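NADP-dependent glyceraldehyde-3-phosphate dehydrogenase (Bacillus halodurans, PDB 3PRL) probably catalyses the NADP-dependent, non-phosphorylating oxidation of glyceraldehyde 3-phosphate, as a member of the aldehyde dehydrogenase family. Local coordinates at residues T294-V299 against P390-I395; A355-G360 against S369-D374; V74-A79 against A203-P208. All blocks are in the same frame, centred on the assembly; numbering follows the deposited sequence. Where two conformers were deposited one is given.

Contact 1: T294-V299 against P390-I395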
ATOM      1  N   THR D 294      20.186   9.962 -19.703  1.00 25.12           N
ATOM      2  CA  THR D 294      19.470  11.035 -19.047  1.00 25.53           C
ATOM      3  C   THR D 294      20.382  12.270 -18.948  1.00 26.12           C
ATOM      4  O   THR D 294      21.376  12.271 -18.215  1.00 26.40           O
ATOM      5  CB  THR D 294      18.993  10.601 -17.663  1.00 25.40           C
ATOM      6  OG1 THR D 294      18.607   9.213 -17.697  1.00 28.52           O
ATOM      7  CG2 THR D 294      17.813  11.441 -17.231  1.00 28.72           C
ATOM      8  N   ALA D 295      20.021  13.300 -19.705  1.00 26.39           N
ATOM      9  CA  ALA D 295      20.783  14.538 -19.841  1.00 26.43           C
ATOM     10  C   ALA D 295      20.031  15.443 -20.783  1.00 26.52           C
ATOM     11  O   ALA D 295      19.451  14.975 -21.762  1.00 26.28           O
ATOM     12  CB  ALA D 295      22.165  14.264 -20.412  1.00 27.07           C
ATOM     13  N   ILE D 296      20.071  16.742 -20.501  1.00 26.61           N
ATOM     14  CA  ILE D 296      19.514  17.741 -21.390  1.00 26.76           C
ATOM     15  C   ILE D 296      20.357  17.800 -22.681  1.00 27.13           C
ATOM     16  O   ILE D 296      21.571  17.982 -22.642  1.00 27.92           O
ATOM     17  CB  ILE D 296      19.479  19.119 -20.701  1.00 26.75           C
ATOM     18  CG1 ILE D 296      18.478  19.130 -19.532  1.00 25.25           C
ATOM     19  CG2 ILE D 296      19.264  20.239 -21.718  1.00 26.28           C
ATOM     20  CD1 ILE D 296      17.018  19.098 -19.914  1.00 26.27           C
ATOM     21  N   LYS D 297      19.706  17.645 -23.822  1.00 26.62           N
ATOM     22  CA  LYS D 297      20.413  17.617 -25.096  1.00 26.23           C
ATOM     23  C   LYS D 297      19.767  18.530 -26.112  1.00 27.10           C
ATOM     24  O   LYS D 297      20.146  18.513 -27.262  1.00 28.10           O
ATOM     25  CB  LYS D 297      20.449  16.192 -25.646  1.00 25.30           C
ATOM     26  CG  LYS D 297      21.348  15.232 -24.889  1.00 25.05           C
ATOM     27  CD  LYS D 297      20.982  13.844 -25.261  1.00 24.25           C
ATOM     28  CE  LYS D 297      21.797  12.833 -24.508  1.00 24.43           C
ATOM     29  NZ  LYS D 297      20.928  11.649 -24.189  1.00 23.12           N
ATOM     30  N   ARG D 298      18.799  19.327 -25.669  1.00 27.87           N
ATOM     31  CA  ARG D 298      17.988  20.190 -26.524  1.00 29.17           C
ATOM     32  C   ARG D 298      17.470  21.349 -25.689  1.00 29.89           C
ATOM     33  O   ARG D 298      16.860  21.120 -24.641  1.00 29.51           O
ATOM     34  CB  ARG D 298      16.748  19.430 -27.007  1.00 29.31           C
ATOM     35  CG  ARG D 298      16.833  18.738 -28.339  1.00 30.77           C
ATOM     36  CD  ARG D 298      15.419  18.388 -28.807  1.00 29.38           C
ATOM     37  NE  ARG D 298      14.785  17.329 -28.017  1.00 29.90           N
ATOM     38  CZ  ARG D 298      13.636  16.734 -28.341  1.00 28.50           C
ATOM     39  NH1 ARG D 298      12.986  17.089 -29.455  1.00 30.22           N
ATOM     40  NH2 ARG D 298      13.136  15.774 -27.562  1.00 29.01           N
ATOM     41  N   VAL D 299      17.690  22.583 -26.136  1.00 30.70           N
ATOM     42  CA  VAL D 299      17.036  23.710 -25.480  1.00 30.92           C
ATOM     43  C   VAL D 299      16.012  24.376 -26.393  1.00 32.25           C
ATOM     44  O   VAL D 299      16.369  25.008 -27.381  1.00 32.81           O
ATOM     45  CB  VAL D 299      18.024  24.782 -24.975  1.00 31.11           C
ATOM     46  CG1 VAL D 299      17.261  25.895 -24.252  1.00 27.56           C
ATOM     47  CG2 VAL D 299      19.092  24.178 -24.060  1.00 26.79           C
ATOM     48  N   PRO D 390      29.776  16.018 -26.114  1.00 31.79           N
ATOM     49  CA  PRO D 390      29.696  17.332 -25.476  1.00 32.06           C
ATOM     50  C   PRO D 390      29.259  18.405 -26.466  1.00 32.46           C
ATOM     51  O   PRO D 390      30.056  19.273 -26.846  1.00 33.47           O
ATOM     52  CB  PRO D 390      31.126  17.576 -25.009  1.00 32.50           C
ATOM     53  CG  PRO D 390      31.967  16.874 -26.002  1.00 32.75           C
ATOM     54  CD  PRO D 390      31.157  15.706 -26.530  1.00 32.25           C
ATOM     55  N   VAL D 391      27.995  18.324 -26.867  1.00 31.65           N
ATOM     56  CA  VAL D 391      27.405  19.233 -27.832  1.00 32.02           C
ATOM     57  C   VAL D 391      25.994  19.548 -27.359  1.00 32.02           C
ATOM     58  O   VAL D 391      25.295  18.669 -26.846  1.00 32.26           O
ATOM     59  CB  VAL D 391      27.422  18.644 -29.275  1.00 32.22           C
ATOM     60  CG1 VAL D 391      26.373  17.525 -29.458  1.00 30.10           C
ATOM     61  CG2 VAL D 391      27.215  19.740 -30.306  1.00 31.41           C
ATOM     62  N   LEU D 392      25.587  20.804 -27.495  1.00 32.12           N
ATOM     63  CA  LEU D 392      24.285  21.225 -26.989  1.00 31.98           C
ATOM     64  C   LEU D 392      23.671  22.242 -27.938  1.00 32.41           C
ATOM     65  O   LEU D 392      24.231  23.327 -28.125  1.00 33.49           O
ATOM     66  CB  LEU D 392      24.417  21.818 -25.576  1.00 31.58           C
ATOM     67  CG  LEU D 392      23.154  22.346 -24.880  1.00 33.23           C
ATOM     68  CD1 LEU D 392      22.124  21.240 -24.705  1.00 30.64           C
ATOM     69  CD2 LEU D 392      23.505  22.994 -23.537  1.00 31.35           C
ATOM     70  N   PRO D 393      22.544  21.885 -28.563  1.00 31.84           N
ATOM     71  CA  PRO D 393      21.871  22.840 -29.442  1.00 32.56           C
ATOM     72  C   PRO D 393      20.893  23.728 -28.690  1.00 33.11           C
ATOM     73  O   PRO D 393      20.295  23.306 -27.708  1.00 32.19           O
ATOM     74  CB  PRO D 393      21.123  21.942 -30.426  1.00 32.04           C
ATOM     75  CG  PRO D 393      20.870  20.673 -29.665  1.00 31.94           C
ATOM     76  CD  PRO D 393      22.005  20.519 -28.700  1.00 30.88           C
ATOM     77  N   ILE D 394      20.751  24.963 -29.156  1.00 34.61           N
ATOM     78  CA  ILE D 394      19.702  25.840 -28.665  1.00 35.18           C
ATOM     79  C   ILE D 394      18.690  26.043 -29.798  1.00 36.28           C
ATOM     80  O   ILE D 394      19.067  26.303 -30.951  1.00 37.09           O
ATOM     81  CB  ILE D 394      20.258  27.200 -28.126  1.00 35.49           C
ATOM     82  CG1 ILE D 394      21.570  27.015 -27.327  1.00 33.21           C
ATOM     83  CG2 ILE D 394      19.193  27.949 -27.323  1.00 33.46           C
ATOM     84  CD1 ILE D 394      21.479  26.148 -26.076  1.00 34.32           C
ATOM     85  N   ILE D 395      17.412  25.879 -29.474  1.00 36.41           N
ATOM     86  CA  ILE D 395      16.362  26.027 -30.462  1.00 37.95           C
ATOM     87  C   ILE D 395      15.469  27.183 -30.040  1.00 39.55           C
ATOM     88  O   ILE D 395      14.819  27.142 -28.999  1.00 39.02           O
ATOM     89  CB  ILE D 395      15.582  24.700 -30.701  1.00 37.36           C
ATOM     90  CG1 ILE D 395      16.515  23.635 -31.297  1.00 37.58           C
ATOM     91  CG2 ILE D 395      14.389  24.929 -31.622  1.00 38.33           C
ATOM     92  CD1 ILE D 395      15.975  22.213 -31.255  1.00 36.33           C
TER
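V299 N donates to P393 O at 3.1 Å, and V299 O accepts from I395 N. The I395 N to V299 O distance is modelled at only 2.5 Å, so its exact length is doubtful. V299 thus bridges the residues on either side of I394, the signature of parallel pairing, here between strands 296-302 and 391-397 of the mixed sheet in the aldehyde dehydrogenase fold. The pattern breaks two residues earlier: where a parallel pair would next bond to K297 O, the chain offers P393, which has no N-H to give, and its ring carbon CD packs against that oxygen instead. The polar end of K297 turns elsewhere, making a salt bridge with E386 and bonds to the carbonyls of R292, G262 and C293.

On one face of the sheet V299 and I394 lie side by side and point the same way, with V299 CG2 touching I394 CD1 at 3.7 Å. L392 carries its CG anti to the backbone N (chi1 179°), which brings its end nearer the neighbouring strand, against I281, A285 and F286 of helix 274-286. There L392 CD1 reaches V299 CG2 and I296 CG2, both at 4.3 Å, and lies 3.9 Å from I296 O, a buried carbonyl oxygen with no hydrogen-bond partner in the model.

Contact 2: A355-G360 against S369-D374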
ATOM      1  N   ALA D 355      23.935  26.825 -38.706  1.00 43.26           N
ATOM      2  CA  ALA D 355      23.784  27.084 -37.270  1.00 42.42           C
ATOM      3  C   ALA D 355      24.948  27.917 -36.769  1.00 42.60           C
ATOM      4  O   ALA D 355      26.081  27.756 -37.239  1.00 43.13           O
ATOM      5  CB  ALA D 355      23.681  25.781 -36.467  1.00 41.05           C
ATOM      6  N   THR D 356      24.673  28.810 -35.821  1.00 42.06           N
ATOM      7  CA  THR D 356      25.729  29.653 -35.276  1.00 42.18           C
ATOM      8  C   THR D 356      26.540  28.893 -34.234  1.00 41.20           C
ATOM      9  O   THR D 356      25.985  28.364 -33.262  1.00 39.80           O
ATOM     10  CB  THR D 356      25.181  30.958 -34.665  1.00 42.55           C
ATOM     11  OG1 THR D 356      24.193  31.525 -35.531  1.00 40.93           O
ATOM     12  CG2 THR D 356      26.308  31.965 -34.458  1.00 41.04           C
ATOM     13  N   LEU D 357      27.852  28.847 -34.437  1.00 41.53           N
ATOM     14  CA  LEU D 357      28.732  28.256 -33.454  1.00 41.20           C
ATOM     15  C   LEU D 357      29.030  29.311 -32.403  1.00 42.77           C
ATOM     16  O   LEU D 357      29.707  30.314 -32.682  1.00 43.45           O
ATOM     17  CB  LEU D 357      30.013  27.724 -34.098  1.00 40.88           C
ATOM     18  CG  LEU D 357      31.048  27.095 -33.157  1.00 40.06           C
ATOM     19  CD1 LEU D 357      30.693  25.632 -32.846  1.00 39.34           C
ATOM     20  CD2 LEU D 357      32.469  27.214 -33.727  1.00 40.96           C
ATOM     21  N   LEU D 358      28.502  29.089 -31.199  1.00 43.33           N
ATOM     22  CA  LEU D 358      28.687  30.020 -30.088  1.00 44.56           C
ATOM     23  C   LEU D 358      29.973  29.799 -29.289  1.00 45.55           C
ATOM     24  O   LEU D 358      30.543  30.754 -28.748  1.00 46.05           O
ATOM     25  CB  LEU D 358      27.469  30.020 -29.173  1.00 44.15           C
ATOM     26  CG  LEU D 358      26.697  31.343 -29.139  1.00 46.00           C
ATOM     27  CD1 LEU D 358      26.184  31.788 -30.515  1.00 45.59           C
ATOM     28  CD2 LEU D 358      25.561  31.265 -28.123  1.00 44.27           C
ATOM     29  N   SER D 359      30.426  28.549 -29.219  1.00 45.89           N
ATOM     30  CA  SER D 359      31.707  28.240 -28.586  1.00 47.22           C
ATOM     31  C   SER D 359      32.272  26.880 -28.976  1.00 47.70           C
ATOM     32  O   SER D 359      31.528  25.956 -29.307  1.00 47.42           O
ATOM     33  CB  SER D 359      31.604  28.348 -27.060  1.00 46.87           C
ATOM     34  OG  SER D 359      32.684  27.690 -26.431  1.00 50.32           O
ATOM     35  N   GLY D 360      33.602  26.809 -28.950  1.00 48.95           N
ATOM     36  CA  GLY D 360      34.384  25.574 -28.967  1.00 49.32           C
ATOM     37  C   GLY D 360      33.939  24.412 -29.822  1.00 49.82           C
ATOM     38  O   GLY D 360      33.343  23.474 -29.318  1.00 49.41           O
ATOM     39  N   SER D 369      36.112  19.640 -27.349  1.00 42.05           N
ATOM     40  CA  SER D 369      35.697  20.855 -26.649  1.00 41.94           C
ATOM     41  C   SER D 369      34.190  20.844 -26.460  1.00 40.89           C
ATOM     42  O   SER D 369      33.472  20.338 -27.321  1.00 40.87           O
ATOM     43  CB  SER D 369      36.101  22.105 -27.442  1.00 42.93           C
ATOM     44  OG  SER D 369      37.438  22.475 -27.179  1.00 41.73           O
ATOM     45  N   PRO D 370      33.698  21.378 -25.325  1.00 40.56           N
ATOM     46  CA  PRO D 370      32.248  21.457 -25.257  1.00 39.96           C
ATOM     47  C   PRO D 370      31.788  22.373 -26.391  1.00 40.42           C
ATOM     48  O   PRO D 370      32.376  23.436 -26.620  1.00 40.73           O
ATOM     49  CB  PRO D 370      31.982  22.073 -23.883  1.00 39.81           C
ATOM     50  CG  PRO D 370      33.266  22.752 -23.494  1.00 39.69           C
ATOM     51  CD  PRO D 370      34.354  21.972 -24.143  1.00 40.61           C
ATOM     52  N   THR D 371      30.772  21.932 -27.118  1.00 40.21           N
ATOM     53  CA  THR D 371      30.355  22.626 -28.312  1.00 40.89           C
ATOM     54  C   THR D 371      28.955  23.197 -28.126  1.00 40.67           C
ATOM     55  O   THR D 371      28.008  22.462 -27.817  1.00 40.25           O
ATOM     56  CB  THR D 371      30.462  21.711 -29.567  1.00 41.12           C
ATOM     57  OG1 THR D 371      31.779  21.146 -29.638  1.00 40.11           O
ATOM     58  CG2 THR D 371      30.216  22.509 -30.825  1.00 40.74           C
ATOM     59  N   LEU D 372      28.848  24.517 -28.292  1.00 41.02           N
ATOM     60  CA  LEU D 372      27.567  25.213 -28.217  1.00 40.69           C
ATOM     61  C   LEU D 372      27.143  25.739 -29.581  1.00 41.31           C
ATOM     62  O   LEU D 372      27.885  26.489 -30.236  1.00 41.76           O
ATOM     63  CB  LEU D 372      27.609  26.350 -27.192  1.00 40.82           C
ATOM     64  CG  LEU D 372      26.255  26.874 -26.696  1.00 39.01           C
ATOM     65  CD1 LEU D 372      25.477  25.793 -25.945  1.00 39.71           C
ATOM     66  CD2 LEU D 372      26.452  28.085 -25.814  1.00 41.12           C
ATOM     67  N   LEU D 373      25.942  25.340 -29.995  1.00 41.14           N
ATOM     68  CA  LEU D 373      25.359  25.786 -31.254  1.00 41.86           C
ATOM     69  C   LEU D 373      24.069  26.539 -30.997  1.00 42.13           C
ATOM     70  O   LEU D 373      23.287  26.164 -30.122  1.00 42.23           O
ATOM     71  CB  LEU D 373      25.085  24.593 -32.170  1.00 41.81           C
ATOM     72  CG  LEU D 373      26.214  23.589 -32.418  1.00 41.97           C
ATOM     73  CD1 LEU D 373      25.639  22.270 -32.899  1.00 41.03           C
ATOM     74  CD2 LEU D 373      27.250  24.140 -33.415  1.00 42.47           C
ATOM     75  N   ASP D 374      23.847  27.598 -31.765  1.00 43.08           N
ATOM     76  CA  ASP D 374      22.637  28.407 -31.638  1.00 43.59           C
ATOM     77  C   ASP D 374      21.850  28.361 -32.939  1.00 43.72           C
ATOM     78  O   ASP D 374      22.347  27.858 -33.948  1.00 43.79           O
ATOM     79  CB  ASP D 374      22.977  29.854 -31.232  1.00 44.84           C
ATOM     80  CG  ASP D 374      21.801  30.592 -30.576  1.00 45.76           C
ATOM     81  OD1 ASP D 374      20.672  30.045 -30.523  1.00 44.49           O
ATOM     82  OD2 ASP D 374      22.010  31.735 -30.113  1.00 45.56           O
TER
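A classic beta bulge, in which L358 and S359 both face L372, interrupts the antiparallel pairing of strands 356-359 and 367-374, the arms of a hairpin. L372 O is the pivot. L372 O takes L358 N at 2.8 Å and, in a weak bond, S359 N at 3.4 Å, so two successive amides converge on one carbonyl. The near-helical backbone of L358 (phi -86°, psi -31°) makes the extra residue fit, and S359 completes a hydrogen-bonded pair with L372, L372 N donating to S359 O at 3.2 Å. Before the bulge T356 and D374 form a hydrogen-bonded pair of unequal halves: D374 N meets T356 O at 2.7 Å in the carbonyl plane, whereas T356 N, 3.1 Å from D374 O, stands above the plane of D374's own carbonyl.

Past the bulge G360 has a positive phi, and a beta carbon there would run into P370 O. T371 OG1 lies 2.8 Å from G360 O and also close to S369 O, so its single proton has two possible acceptors.

The side chains divide by face. L357 CG stands anti to the backbone N (chi1 179°), which lets L357 CD1 touch both T371 CG2 and L373 CD2, each at 3.8 Å. L358 works on the other side: its CB and CD2 pack on L372 CD2, and its CD1 meets D374 CB at 3.8 Å.

Each face has its own helix. L358, S359, L372 and D374 rest on V310, I313 and V317 of helix 303-317, while L357, T371 and L373 rest on I347 and L351 of helix 337-352. The hairpin's second strand is bonded along its far edge to strand 391-397, so segment 355-360 forms an outer margin of this sheet.

Contact 3: V74-A79 against A203-P208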
ATOM      1  N   VAL D  74      19.531 -10.235   2.266  1.00 32.90           N
ATOM      2  CA  VAL D  74      19.910  -8.820   2.474  1.00 32.66           C
ATOM      3  C   VAL D  74      21.280  -8.613   3.141  1.00 32.92           C
ATOM      4  O   VAL D  74      21.940  -7.603   2.885  1.00 33.10           O
ATOM      5  CB  VAL D  74      18.840  -7.980   3.248  1.00 32.27           C
ATOM      6  CG1 VAL D  74      17.440  -8.346   2.804  1.00 33.48           C
ATOM      7  CG2 VAL D  74      19.003  -8.137   4.746  1.00 34.52           C
ATOM      8  N   ASP D  75      21.690  -9.545   4.004  1.00 33.00           N
ATOM      9  CA  ASP D  75      22.965  -9.418   4.704  1.00 33.46           C
ATOM     10  C   ASP D  75      24.114  -9.472   3.696  1.00 32.39           C
ATOM     11  O   ASP D  75      25.114  -8.787   3.866  1.00 32.35           O
ATOM     12  CB  ASP D  75      23.149 -10.505   5.766  1.00 35.49           C
ATOM     13  CG  ASP D  75      22.131 -10.409   6.911  1.00 39.41           C
ATOM     14  OD1 ASP D  75      21.897  -9.292   7.444  1.00 35.42           O
ATOM     15  OD2 ASP D  75      21.579 -11.472   7.285  1.00 35.80           O
ATOM     16  N   LEU D  76      23.955 -10.296   2.655  1.00 31.22           N
ATOM     17  CA  LEU D  76      24.935 -10.381   1.562  1.00 29.72           C
ATOM     18  C   LEU D  76      25.053  -9.053   0.824  1.00 27.96           C
ATOM     19  O   LEU D  76      26.145  -8.655   0.417  1.00 28.27           O
ATOM     20  CB  LEU D  76      24.601 -11.516   0.581  1.00 29.41           C
ATOM     21  CG  LEU D  76      25.528 -11.682  -0.652  1.00 30.78           C
ATOM     22  CD1 LEU D  76      26.998 -11.943  -0.260  1.00 30.30           C
ATOM     23  CD2 LEU D  76      25.026 -12.753  -1.632  1.00 29.38           C
ATOM     24  N   LEU D  77      23.932  -8.370   0.658  1.00 26.42           N
ATOM     25  CA  LEU D  77      23.930  -7.086  -0.020  1.00 25.91           C
ATOM     26  C   LEU D  77      24.667  -6.052   0.814  1.00 26.42           C
ATOM     27  O   LEU D  77      25.568  -5.410   0.301  1.00 26.04           O
ATOM     28  CB  LEU D  77      22.506  -6.632  -0.383  1.00 24.43           C
ATOM     29  CG  LEU D  77      22.007  -7.015  -1.781  1.00 22.63           C
ATOM     30  CD1 LEU D  77      21.973  -8.526  -2.017  1.00 24.25           C
ATOM     31  CD2 LEU D  77      20.625  -6.392  -2.066  1.00 23.38           C
ATOM     32  N   TYR D  78      24.280  -5.927   2.089  1.00 28.04           N
ATOM     33  CA  TYR D  78      24.947  -5.060   3.054  0.50 29.31           C
ATOM     34  C   TYR D  78      26.460  -5.275   2.986  1.00 29.67           C
ATOM     35  O   TYR D  78      27.219  -4.325   2.853  1.00 29.73           O
ATOM     36  CB  TYR D  78      24.469  -5.346   4.492  0.50 30.98           C
ATOM     37  CG  TYR D  78      23.021  -5.002   4.815  0.50 31.92           C
ATOM     38  CD1 TYR D  78      22.312  -4.077   4.061  0.50 29.92           C
ATOM     39  CD2 TYR D  78      22.380  -5.574   5.914  0.50 30.81           C
ATOM     40  CE1 TYR D  78      20.999  -3.752   4.362  0.50 30.88           C
ATOM     41  CE2 TYR D  78      21.063  -5.255   6.228  0.50 31.75           C
ATOM     42  CZ  TYR D  78      20.376  -4.344   5.444  0.50 29.77           C
ATOM     43  OH  TYR D  78      19.069  -4.017   5.741  0.50 30.70           O
ATOM     44  N   ALA D  79      26.881  -6.544   3.069  1.00 29.49           N
ATOM     45  CA  ALA D  79      28.315  -6.917   3.050  1.00 29.93           C
ATOM     46  C   ALA D  79      29.016  -6.483   1.772  1.00 29.33           C
ATOM     47  O   ALA D  79      30.140  -5.983   1.804  1.00 29.63           O
ATOM     48  CB  ALA D  79      28.492  -8.421   3.253  1.00 30.30           C
ATOM     49  N   ALA D 203      31.744 -11.560  -4.290  1.00 35.71           N
ATOM     50  CA  ALA D 203      32.360 -12.848  -3.994  1.00 36.77           C
ATOM     51  C   ALA D 203      33.065 -12.828  -2.641  1.00 37.90           C
ATOM     52  O   ALA D 203      32.890 -13.744  -1.841  1.00 38.49           O
ATOM     53  CB  ALA D 203      33.353 -13.222  -5.108  1.00 37.05           C
ATOM     54  N   ASP D 204      33.854 -11.781  -2.395  1.00 38.64           N
ATOM     55  CA  ASP D 204      34.608 -11.631  -1.140  1.00 39.66           C
ATOM     56  C   ASP D 204      33.649 -11.358   0.032  1.00 39.32           C
ATOM     57  O   ASP D 204      34.018 -11.496   1.202  1.00 40.33           O
ATOM     58  CB  ASP D 204      35.659 -10.503  -1.240  1.00 39.78           C
ATOM     59  CG  ASP D 204      36.776 -10.784  -2.274  1.00 43.14           C
ATOM     60  OD1 ASP D 204      36.885 -11.915  -2.810  1.00 40.50           O
ATOM     61  OD2 ASP D 204      37.561  -9.846  -2.553  1.00 40.26           O
ATOM     62  N   ALA D 205      32.424 -10.963  -0.303  1.00 37.86           N
ATOM     63  CA  ALA D 205      31.364 -10.712   0.674  1.00 36.68           C
ATOM     64  C   ALA D 205      30.674 -12.006   1.077  1.00 36.21           C
ATOM     65  O   ALA D 205      29.874 -12.023   2.021  1.00 36.50           O
ATOM     66  CB  ALA D 205      30.347  -9.723   0.104  1.00 35.17           C
ATOM     67  N   GLY D 206      30.979 -13.081   0.356  1.00 35.47           N
ATOM     68  CA  GLY D 206      30.407 -14.397   0.650  1.00 35.02           C
ATOM     69  C   GLY D 206      29.249 -14.842  -0.232  1.00 33.77           C
ATOM     70  O   GLY D 206      28.401 -15.605   0.213  1.00 33.85           O
ATOM     71  N   ALA D 207      29.200 -14.389  -1.482  1.00 32.97           N
ATOM     72  CA  ALA D 207      28.166 -14.869  -2.405  1.00 32.62           C
ATOM     73  C   ALA D 207      28.292 -16.381  -2.585  1.00 32.94           C
ATOM     74  O   ALA D 207      29.375 -16.869  -2.907  1.00 33.35           O
ATOM     75  CB  ALA D 207      28.278 -14.179  -3.741  1.00 32.53           C
ATOM     76  N   PRO D 208      27.201 -17.133  -2.335  1.00 32.70           N
ATOM     77  CA  PRO D 208      27.280 -18.571  -2.626  1.00 33.47           C
ATOM     78  C   PRO D 208      27.521 -18.827  -4.115  1.00 34.37           C
ATOM     79  O   PRO D 208      27.237 -17.960  -4.945  1.00 33.86           O
ATOM     80  CB  PRO D 208      25.916 -19.100  -2.181  1.00 32.82           C
ATOM     81  CG  PRO D 208      25.456 -18.129  -1.137  1.00 31.51           C
ATOM     82  CD  PRO D 208      25.998 -16.788  -1.550  1.00 31.98           C
TER
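L76, A205 and A79 carry most of this contact, in which helix 70-86 packs against the C-terminal end of helix 192-204 and the turn that follows it. The turn is a Schellman motif: G206 is the first residue to leave helical geometry, its phi is positive (101°), and its N bonds back to A203 O. At these backbone angles a beta carbon on G206 would collide with the carbonyl oxygen of A205. Helix 192-204 links the neighbouring parallel strands 182-186 and 212-214 as a beta-alpha-beta crossover, so the contact joins helix 70-86 to the point where that crossover turns back toward the sheet.

L76 is the main wedge. Its CG lies anti to the backbone N (chi1 178°), and this first torsion brings the isobutyl end closer to the turn than the start of the side chain would suggest. L76 CD1 sits over the flat face of the G206-A207 peptide, 3.7 Å from G206 C and 3.5 Å from A207 N, and also reaches A205 CB at 4.0 Å. The second branch, L76 CD2, rests on A207 CB at 4.1 Å and on P208 CD at 4.2 Å. Replacing L76 with an alanine would probably open a gap beneath this peptide and leave A207 and P208 without their apolar neighbour on the helix.

No hydrogen bond crosses between the two segments; contact is by carbon surfaces, together with the peptide that L76 covers. Elsewhere helix 70-86 is held by L77, whose side chain packs on helices 103-124 and 167-178, and D204 forms a salt bridge with R87, just beyond this helix. One turn after L76, two methyl groups close the interface: A79 CB meets A205 CB at 3.9 Å.

Overall arrangement
Contacts 1 and 2 are two steps across one mixed sheet, their centres about 11 Å apart. Strand 391-397 pairs with 296-302 in the first and, on its other edge, with the hairpin strand 367-374 of the second, through probable bonds P390 O to T371 N and L392 N to T371 O. Contact 1 is wholly buried, whereas contact 2, at the sheet margin, is only partly so; both rely on backbone hydrogen bonds, parallel in one and antiparallel with a bulge in the other. Contact 3 lies across the chain's centre, about 41 Å from contact 1 between centres. Nearer the surface, it joins helix to turn by apolar packing without hydrogen bonds across it.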